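Local atomic coordinates of ATP-dependent RNA helicase HrpB (Escherichia coli, PDB entry 6EUD), a protein that hydrolyses ATP to ADP and phosphate and is classed as a DEAH/RHA-type RNA helicase that binds single-stranded RNA. Residues V290-R300 with T312-R323; D302-I311 with L540-A549. One frame throughout, in Å; residues are numbered along the deposited sequence.

Interaction 1 (V290-R300 with T312-R323)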
loop_
_atom_site.group_PDB
_atom_site.type_symbol
_atom_site.label_atom_id
_atom_site.label_comp_id
_atom_site.label_asym_id
_atom_site.label_seq_id
_atom_site.Cartn_x
_atom_site.Cartn_y
_atom_site.Cartn_z
ATOM N N VAL A 290 8.247 33.451 -1.382
ATOM C CA VAL A 290 8.151 32.110 -0.850
ATOM C C VAL A 290 9.522 31.393 -0.903
ATOM O O VAL A 290 10.299 31.517 -1.864
ATOM C CB VAL A 290 7.067 31.303 -1.606
ATOM C CG1 VAL A 290 7.250 29.801 -1.437
ATOM C CG2 VAL A 290 5.654 31.750 -1.164
ATOM N N VAL A 291 9.830 30.662 0.159
ATOM C CA VAL A 291 10.946 29.744 0.114
ATOM C C VAL A 291 10.393 28.367 0.388
ATOM O O VAL A 291 9.797 28.110 1.426
ATOM C CB VAL A 291 12.079 30.102 1.120
ATOM C CG1 VAL A 291 13.183 29.042 1.070
ATOM C CG2 VAL A 291 12.649 31.501 0.819
ATOM N N ASP A 292 10.601 27.484 -0.576
ATOM C CA ASP A 292 10.031 26.152 -0.575
ATOM C C ASP A 292 11.144 25.092 -0.491
ATOM O O ASP A 292 11.945 24.917 -1.445
ATOM C CB ASP A 292 9.169 25.959 -1.837
ATOM C CG ASP A 292 8.713 24.521 -2.024
ATOM O OD1 ASP A 292 8.492 23.816 -1.012
ATOM O OD2 ASP A 292 8.581 24.093 -3.189
ATOM N N CYS A 293 11.213 24.401 0.647
ATOM C CA CYS A 293 12.239 23.369 0.836
ATOM C C CYS A 293 11.993 22.167 -0.088
ATOM O O CYS A 293 12.864 21.324 -0.251
ATOM C CB CYS A 293 12.294 22.899 2.305
ATOM S SG CYS A 293 10.958 21.810 2.843
ATOM N N ALA A 294 10.790 22.102 -0.660
ATOM C CA ALA A 294 10.342 21.045 -1.585
ATOM C C ALA A 294 10.323 19.646 -0.979
ATOM O O ALA A 294 10.401 18.662 -1.714
ATOM C CB ALA A 294 11.193 21.043 -2.852
ATOM N N GLN A 295 10.193 19.558 0.344
ATOM C CA GLN A 295 10.151 18.268 1.035
ATOM C C GLN A 295 8.961 18.140 1.966
ATOM O O GLN A 295 8.769 18.964 2.848
ATOM C CB GLN A 295 11.450 18.040 1.792
ATOM C CG GLN A 295 12.549 17.688 0.826
ATOM C CD GLN A 295 13.873 17.467 1.474
ATOM O OE1 GLN A 295 14.003 17.567 2.697
ATOM N NE2 GLN A 295 14.882 17.164 0.656
ATOM N N GLU A 296 8.159 17.104 1.727
ATOM C CA GLU A 296 6.955 16.799 2.491
ATOM C C GLU A 296 7.230 15.704 3.513
ATOM O O GLU A 296 8.151 14.895 3.350
ATOM C CB GLU A 296 5.830 16.328 1.561
ATOM C CG GLU A 296 4.735 17.339 1.260
ATOM C CD GLU A 296 3.827 16.879 0.124
ATOM O OE1 GLU A 296 4.036 15.752 -0.380
ATOM O OE2 GLU A 296 2.922 17.650 -0.281
ATOM N N ARG A 297 6.395 15.645 4.545
ATOM C CA ARG A 297 6.392 14.499 5.438
ATOM C C ARG A 297 5.068 13.738 5.302
ATOM O O ARG A 297 4.012 14.267 5.655
ATOM C CB ARG A 297 6.624 14.953 6.877
ATOM C CG ARG A 297 6.588 13.851 7.903
ATOM C CD ARG A 297 7.430 14.237 9.118
ATOM N NE ARG A 297 8.848 14.372 8.763
ATOM C CZ ARG A 297 9.617 15.395 9.125
ATOM N NH1 ARG A 297 9.111 16.379 9.858
ATOM N NH2 ARG A 297 10.894 15.435 8.752
ATOM N N VAL A 298 5.121 12.507 4.790
ATOM C CA VAL A 298 3.898 11.716 4.603
ATOM C C VAL A 298 3.926 10.350 5.293
ATOM O O VAL A 298 4.986 9.745 5.483
ATOM C CB VAL A 298 3.581 11.479 3.088
ATOM C CG1 VAL A 298 3.180 12.776 2.417
ATOM C CG2 VAL A 298 4.765 10.846 2.369
ATOM N N ALA A 299 2.733 9.883 5.656
ATOM C CA ALA A 299 2.512 8.548 6.209
ATOM C C ALA A 299 2.658 7.495 5.130
ATOM O O ALA A 299 2.063 7.609 4.067
ATOM C CB ALA A 299 1.139 8.462 6.840
ATOM N N ARG A 300 3.464 6.476 5.391
ATOM C CA ARG A 300 3.645 5.411 4.424
ATOM C C ARG A 300 3.415 4.026 5.048
ATOM O O ARG A 300 4.068 3.646 6.035
ATOM C CB ARG A 300 5.036 5.486 3.798
ATOM C CG ARG A 300 5.395 4.264 2.988
ATOM C CD ARG A 300 6.346 4.615 1.864
ATOM N NE ARG A 300 5.744 5.552 0.919
ATOM C CZ ARG A 300 6.373 6.046 -0.141
ATOM N NH1 ARG A 300 7.629 5.701 -0.389
ATOM N NH2 ARG A 300 5.747 6.893 -0.948
ATOM N N THR A 312 9.915 11.347 4.737
ATOM C CA THR A 312 10.078 12.635 4.111
ATOM C C THR A 312 10.382 12.366 2.654
ATOM O O THR A 312 11.154 11.456 2.332
ATOM C CB THR A 312 11.193 13.464 4.774
ATOM O OG1 THR A 312 10.817 13.738 6.132
ATOM C CG2 THR A 312 11.385 14.783 4.047
ATOM N N GLN A 313 9.740 13.126 1.776
ATOM C CA GLN A 313 9.927 12.946 0.342
ATOM C C GLN A 313 9.766 14.252 -0.436
ATOM O O GLN A 313 9.232 15.241 0.087
ATOM C CB GLN A 313 8.945 11.909 -0.192
ATOM C CG GLN A 313 7.496 12.319 -0.045
ATOM C CD GLN A 313 6.552 11.340 -0.705
ATOM O OE1 GLN A 313 6.913 10.192 -0.972
ATOM N NE2 GLN A 313 5.337 11.790 -0.982
ATOM N N ARG A 314 10.230 14.234 -1.683
ATOM C CA ARG A 314 10.096 15.377 -2.585
ATOM C C ARG A 314 8.652 15.675 -2.846
ATOM O O ARG A 314 7.830 14.775 -3.017
ATOM C CB ARG A 314 10.813 15.124 -3.912
ATOM C CG ARG A 314 12.299 15.322 -3.807
ATOM C CD ARG A 314 12.658 16.770 -3.509
ATOM N NE ARG A 314 14.047 16.878 -3.092
ATOM C CZ ARG A 314 15.078 16.875 -3.927
ATOM N NH1 ARG A 314 14.870 16.789 -5.232
ATOM N NH2 ARG A 314 16.318 16.969 -3.455
ATOM N N VAL A 315 8.359 16.958 -2.859
ATOM C CA VAL A 315 7.036 17.484 -3.136
ATOM C C VAL A 315 6.796 17.400 -4.654
ATOM O O VAL A 315 7.745 17.422 -5.438
ATOM C CB VAL A 315 6.957 18.928 -2.572
ATOM C CG1 VAL A 315 5.785 19.698 -3.094
ATOM C CG2 VAL A 315 6.951 18.886 -1.039
ATOM N N SER A 316 5.548 17.254 -5.078
ATOM C CA SER A 316 5.264 17.166 -6.507
ATOM C C SER A 316 5.340 18.526 -7.211
ATOM O O SER A 316 5.338 19.565 -6.559
ATOM C CB SER A 316 3.886 16.554 -6.729
ATOM O OG SER A 316 2.869 17.485 -6.398
ATOM N N GLN A 317 5.397 18.503 -8.540
ATOM C CA GLN A 317 5.367 19.729 -9.313
ATOM C C GLN A 317 4.095 20.533 -9.045
ATOM O O GLN A 317 4.152 21.765 -8.913
ATOM C CB GLN A 317 5.493 19.437 -10.809
ATOM C CG GLN A 317 6.765 18.679 -11.174
ATOM C CD GLN A 317 7.032 18.649 -12.679
ATOM O OE1 GLN A 317 6.733 19.606 -13.381
ATOM N NE2 GLN A 317 7.585 17.545 -13.173
ATOM N N ALA A 318 2.952 19.858 -8.965
ATOM C CA ALA A 318 1.705 20.583 -8.719
ATOM C C ALA A 318 1.749 21.321 -7.372
ATOM O O ALA A 318 1.339 22.477 -7.281
ATOM C CB ALA A 318 0.498 19.640 -8.786
ATOM N N SER A 319 2.280 20.695 -6.331
ATOM C CA SER A 319 2.314 21.412 -5.057
ATOM C C SER A 319 3.464 22.413 -4.979
ATOM O O SER A 319 3.350 23.428 -4.296
ATOM C CB SER A 319 2.362 20.446 -3.876
ATOM O OG SER A 319 3.000 19.251 -4.215
ATOM N N MET A 320 4.558 22.166 -5.685
ATOM C CA MET A 320 5.587 23.197 -5.759
ATOM C C MET A 320 5.010 24.452 -6.423
ATOM O O MET A 320 5.279 25.593 -6.007
ATOM C CB MET A 320 6.804 22.690 -6.517
ATOM C CG MET A 320 7.786 21.879 -5.635
ATOM S SD MET A 320 9.369 21.562 -6.443
ATOM C CE MET A 320 8.829 20.483 -7.769
ATOM N N THR A 321 4.178 24.233 -7.429
ATOM C CA THR A 321 3.517 25.327 -8.131
ATOM C C THR A 321 2.455 25.979 -7.242
ATOM O O THR A 321 2.331 27.203 -7.204
ATOM C CB THR A 321 2.895 24.837 -9.450
ATOM O OG1 THR A 321 3.956 24.477 -10.345
ATOM C CG2 THR A 321 2.073 25.914 -10.093
ATOM N N GLN A 322 1.708 25.168 -6.503
ATOM C CA GLN A 322 0.734 25.723 -5.570
ATOM C C GLN A 322 1.458 26.561 -4.494
ATOM O O GLN A 322 1.001 27.647 -4.138
ATOM C CB GLN A 322 -0.102 24.618 -4.947
ATOM C CG GLN A 322 -1.132 25.079 -3.949
ATOM C CD GLN A 322 -2.317 25.797 -4.579
ATOM O OE1 GLN A 322 -2.635 25.586 -5.754
ATOM N NE2 GLN A 322 -2.986 26.644 -3.793
ATOM N N ARG A 323 2.610 26.079 -4.028
ATOM C CA ARG A 323 3.407 26.798 -3.038
ATOM C C ARG A 323 3.947 28.111 -3.585
ATOM O O ARG A 323 3.959 29.115 -2.889
ATOM C CB ARG A 323 4.575 25.945 -2.560
ATOM C CG ARG A 323 4.168 24.857 -1.639
ATOM C CD ARG A 323 5.322 23.930 -1.277
ATOM N NE ARG A 323 4.805 22.857 -0.432
ATOM C CZ ARG A 323 5.547 22.054 0.316
ATOM N NH1 ARG A 323 6.864 22.186 0.341
ATOM N NH2 ARG A 323 4.962 21.120 1.052
HETATM O O HOH W 1 7.910 21.394 2.976
HETATM O O HOH W 2 3.380 16.494 -3.356
#

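Interaction 2 (D302-I311 with L540-A549)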
loop_
_atom_site.group_PDB
_atom_site.type_symbol
_atom_site.label_atom_id
_atom_site.label_comp_id
_atom_site.label_asym_id
_atom_site.label_seq_id
_atom_site.Cartn_x
_atom_site.Cartn_y
_atom_site.Cartn_z
ATOM N N ASP A 302 3.827 0.137 5.135
ATOM C CA ASP A 302 4.769 -0.905 4.728
ATOM C C ASP A 302 4.121 -2.284 4.834
ATOM O O ASP A 302 3.998 -2.825 5.929
ATOM C CB ASP A 302 6.032 -0.838 5.602
ATOM C CG ASP A 302 7.130 -1.804 5.152
ATOM O OD1 ASP A 302 6.894 -2.640 4.247
ATOM O OD2 ASP A 302 8.242 -1.733 5.736
ATOM N N PRO A 303 3.720 -2.868 3.698
ATOM C CA PRO A 303 3.027 -4.166 3.700
ATOM C C PRO A 303 3.843 -5.295 4.300
ATOM O O PRO A 303 3.256 -6.265 4.749
ATOM C CB PRO A 303 2.769 -4.440 2.214
ATOM C CG PRO A 303 3.753 -3.610 1.502
ATOM C CD PRO A 303 3.907 -2.357 2.336
ATOM N N ARG A 304 5.165 -5.184 4.310
ATOM C CA ARG A 304 5.983 -6.269 4.844
ATOM C C ARG A 304 6.048 -6.233 6.368
ATOM O O ARG A 304 6.243 -7.256 7.018
ATOM C CB ARG A 304 7.385 -6.226 4.235
ATOM C CG ARG A 304 7.408 -6.620 2.744
ATOM C CD ARG A 304 8.779 -6.403 2.100
ATOM N NE ARG A 304 9.319 -5.089 2.450
ATOM C CZ ARG A 304 8.858 -3.930 1.985
ATOM N NH1 ARG A 304 7.843 -3.901 1.127
ATOM N NH2 ARG A 304 9.414 -2.791 2.379
ATOM N N THR A 305 5.864 -5.057 6.946
ATOM C CA THR A 305 5.880 -4.934 8.399
ATOM C C THR A 305 4.485 -4.709 8.983
ATOM O O THR A 305 4.285 -4.850 10.181
ATOM C CB THR A 305 6.791 -3.775 8.855
ATOM O OG1 THR A 305 6.267 -2.528 8.383
ATOM C CG2 THR A 305 8.204 -3.959 8.324
ATOM N N GLY A 306 3.527 -4.354 8.133
ATOM C CA GLY A 306 2.228 -3.895 8.590
ATOM C C GLY A 306 2.282 -2.589 9.355
ATOM O O GLY A 306 1.316 -2.232 10.017
ATOM N N LEU A 307 3.404 -1.867 9.273
ATOM C CA LEU A 307 3.528 -0.614 10.014
ATOM C C LEU A 307 3.370 0.594 9.102
ATOM O O LEU A 307 3.676 0.549 7.909
ATOM C CB LEU A 307 4.863 -0.539 10.760
ATOM C CG LEU A 307 5.045 -1.593 11.856
ATOM C CD1 LEU A 307 6.360 -1.357 12.597
ATOM C CD2 LEU A 307 3.849 -1.620 12.843
ATOM N N THR A 308 2.842 1.665 9.672
ATOM C CA THR A 308 2.801 2.932 8.983
ATOM C C THR A 308 3.877 3.841 9.570
ATOM O O THR A 308 3.972 4.004 10.790
ATOM C CB THR A 308 1.418 3.592 9.094
ATOM O OG1 THR A 308 0.427 2.691 8.581
ATOM C CG2 THR A 308 1.375 4.919 8.291
ATOM N N ARG A 309 4.706 4.406 8.699
ATOM C CA ARG A 309 5.761 5.331 9.125
ATOM C C ARG A 309 5.561 6.712 8.519
ATOM O O ARG A 309 4.833 6.865 7.536
ATOM C CB ARG A 309 7.132 4.775 8.746
ATOM C CG ARG A 309 7.153 4.168 7.366
ATOM C CD ARG A 309 8.534 3.702 7.004
ATOM N NE ARG A 309 8.542 2.957 5.751
ATOM C CZ ARG A 309 9.349 3.237 4.734
ATOM N NH1 ARG A 309 10.203 4.245 4.834
ATOM N NH2 ARG A 309 9.307 2.516 3.621
ATOM N N LEU A 310 6.167 7.715 9.152
ATOM C CA LEU A 310 6.315 9.038 8.560
ATOM C C LEU A 310 7.612 9.085 7.781
ATOM O O LEU A 310 8.681 8.991 8.370
ATOM C CB LEU A 310 6.317 10.135 9.620
ATOM C CG LEU A 310 4.951 10.472 10.194
ATOM C CD1 LEU A 310 5.037 11.690 11.102
ATOM C CD2 LEU A 310 3.942 10.697 9.078
ATOM N N ILE A 311 7.521 9.201 6.458
ATOM C CA ILE A 311 8.705 9.462 5.643
ATOM C C ILE A 311 8.731 10.913 5.132
ATOM O O ILE A 311 7.720 11.630 5.132
ATOM C CB ILE A 311 8.805 8.504 4.447
ATOM C CG1 ILE A 311 7.800 8.879 3.357
ATOM C CG2 ILE A 311 8.610 7.076 4.897
ATOM C CD1 ILE A 311 8.046 8.162 2.035
ATOM N N LEU A 540 4.360 0.931 17.408
ATOM C CA LEU A 540 5.718 0.867 16.873
ATOM C C LEU A 540 6.036 1.987 15.898
ATOM O O LEU A 540 5.274 2.231 14.953
ATOM C CB LEU A 540 5.939 -0.463 16.155
ATOM C CG LEU A 540 5.852 -1.726 16.989
ATOM C CD1 LEU A 540 5.378 -2.891 16.146
ATOM C CD2 LEU A 540 7.211 -2.003 17.589
ATOM N N LEU A 541 7.188 2.625 16.097
ATOM C CA LEU A 541 7.662 3.664 15.184
ATOM C C LEU A 541 8.804 3.164 14.299
ATOM O O LEU A 541 9.952 3.071 14.732
ATOM C CB LEU A 541 8.107 4.903 15.969
ATOM C CG LEU A 541 8.653 6.055 15.115
ATOM C CD1 LEU A 541 7.669 6.447 14.001
ATOM C CD2 LEU A 541 8.990 7.261 15.989
ATOM N N GLN A 542 8.475 2.848 13.055
ATOM C CA GLN A 542 9.446 2.353 12.083
ATOM C C GLN A 542 10.320 3.490 11.585
ATOM O O GLN A 542 9.803 4.459 11.030
ATOM C CB GLN A 542 8.718 1.686 10.915
ATOM C CG GLN A 542 9.593 0.941 9.948
ATOM C CD GLN A 542 8.786 0.027 9.035
ATOM O OE1 GLN A 542 7.676 -0.391 9.371
ATOM N NE2 GLN A 542 9.340 -0.279 7.868
ATOM N N GLY A 543 11.634 3.370 11.804
ATOM C CA GLY A 543 12.607 4.361 11.361
ATOM C C GLY A 543 12.435 4.730 9.899
ATOM O O GLY A 543 12.158 5.882 9.568
ATOM N N SER A 544 12.606 3.745 9.026
ATOM C CA SER A 544 12.161 3.861 7.646
ATOM C C SER A 544 12.219 2.480 6.996
ATOM O O SER A 544 12.113 1.472 7.692
ATOM C CB SER A 544 13.005 4.872 6.864
ATOM O OG SER A 544 12.244 5.469 5.825
ATOM N N ALA A 545 12.419 2.453 5.677
ATOM C CA ALA A 545 12.317 1.246 4.843
ATOM C C ALA A 545 12.924 -0.020 5.444
ATOM O O ALA A 545 12.471 -1.124 5.152
ATOM C CB ALA A 545 12.951 1.515 3.484
ATOM N N SER A 546 13.954 0.146 6.269
ATOM C CA SER A 546 14.562 -0.962 7.000
ATOM C C SER A 546 13.573 -1.570 8.001
ATOM O O SER A 546 13.059 -0.856 8.869
ATOM C CB SER A 546 15.828 -0.474 7.715
ATOM O OG SER A 546 16.114 -1.244 8.868
ATOM N N PRO A 547 13.303 -2.892 7.896
ATOM C CA PRO A 547 12.331 -3.556 8.782
ATOM C C PRO A 547 12.729 -3.512 10.266
ATOM O O PRO A 547 12.731 -4.544 10.940
ATOM C CB PRO A 547 12.309 -5.004 8.262
ATOM C CG PRO A 547 13.613 -5.183 7.575
ATOM C CD PRO A 547 13.917 -3.843 6.954
ATOM N N ASP A 548 13.057 -2.312 10.749
ATOM C CA ASP A 548 13.401 -2.059 12.141
ATOM C C ASP A 548 12.562 -0.913 12.668
ATOM O O ASP A 548 12.379 0.096 11.986
ATOM C CB ASP A 548 14.888 -1.739 12.296
ATOM C CG ASP A 548 15.735 -2.983 12.444
ATOM O OD1 ASP A 548 16.096 -3.310 13.593
ATOM O OD2 ASP A 548 16.033 -3.640 11.424
ATOM N N ALA A 549 12.062 -1.066 13.887
ATOM C CA ALA A 549 11.167 -0.075 14.469
ATOM C C ALA A 549 11.444 0.143 15.951
ATOM O O ALA A 549 11.955 -0.746 16.635
ATOM C CB ALA A 549 9.721 -0.500 14.264
#

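Interaction 1 (V290-R300 with T312-R323)
Glu-296 and Gln-313 form an antiparallel hydrogen-bonded pair, their backbones joined both ways and flanked by the non-hydrogen-bonded pairs Gln-295/Arg-314 and Arg-297/Thr-312. This is the base of the beta hairpin of the second RecA-like domain, and Val-315 N extends the pairing with a 2.9 Å bond to Ala-294 O. Beyond it the chain turns into helix 317-325, whose Arg-323 reaches back to Asp-292. Asp-292 swings its carboxylate away from its own N (chi1 171°), toward the helix. There Arg-323 NH1 meets OD1 on its syn side, a salt bridge with a nearly straight 2.7 Å hydrogen bond. The two flat groups stand 75° apart. From the opposite face of the carboxylate Ala-294 N reaches the same oxygen, closing an Asx turn, and OD2 is hydrogen-bonded to His-337 ND1. Replacing Asp-292 by an alanine would probably leave the buried Arg-323 without its acid mate at NH1 and the turn at Ala-294 unpinned. Arginine suits this place because a second nitrogen serves a second acid: NE makes a salt bridge with Glu-279. Val-315 CG1 covers one guanidinium face. Farther out, Arg-297, also salt-bridged to Glu-227, donates from NH2 to Thr-312 OG1 (3.1 Å), 26° off the guanidinium plane.

Interaction 2 (D302-I311 with L540-A549)
Gln-542 turns its side chain away from its own N (chi1 -171°) and stays extended, carrying its amide to Asp-302 and Thr-305; Thr-305 meets it with OG1 set between its own backbone N and carbonyl carbon (chi1 64°). The site is the turn of the beta hairpin of the second RecA-like domain, docked against a curled beta sheet consistent with the OB-fold found in DEAH/RHA helicases. A glutamine suits it because one flat group both donates and accepts. Its NE2 gives one proton to the anti lone pair of Asp-302 OD2 at 2.8 Å and the other to Ser-544 O, both partners lying near the amide plane. Its OE1 takes the Thr-305 hydroxyl proton at 2.7 Å, on a lone pair in the carbonyl plane. That direction fits the ST turn, in which Thr-305 OG1 accepts from Leu-307 N, while Asp-302 OD1 closes an Asx turn with Arg-304 N; the turn's own bonds thus help to orient both docking groups. Beside OE1 of the amide, apolar packing takes over: Leu-307 CD1 lies 3.7 Å from Leu-540 CB and touches Ala-549 CB, while Met-519 and Arg-502 also contact Leu-307. On the other flank one guanidinium face of Arg-309 meets the Ser-544/Ala-545 peptide near its rim, though Ser-544 is poorly ordered, with Ser-544 C 3.3 Å above the guanidinium plane.

Overall arrangement
The two contacts occupy successive lengths of one hairpin, strands 287-302 and 307-314, with centres about 21 Å apart. Interaction 1 holds the hairpin to its own domain, between the sheet and helix 317-325; interaction 2 joins the hairpin's far end to a sheet more than 200 residues later in sequence. Interaction 1 is buried at its Asp-292/Arg-323 end and more exposed along the hairpin; interaction 2 buries Asp-302, Thr-305, Leu-307 and Gln-542 but exposes Ala-545 and Pro-547. Regular backbone pairing and a salt bridge dominate the first, whereas the second has no backbone bond across it and relies on a neutral amide, two leucines with an alanine, and a guanidinium against a peptide. Strand pairing continues between them: Val-298 N probably bonds Ile-311 O, 2.8 Å away.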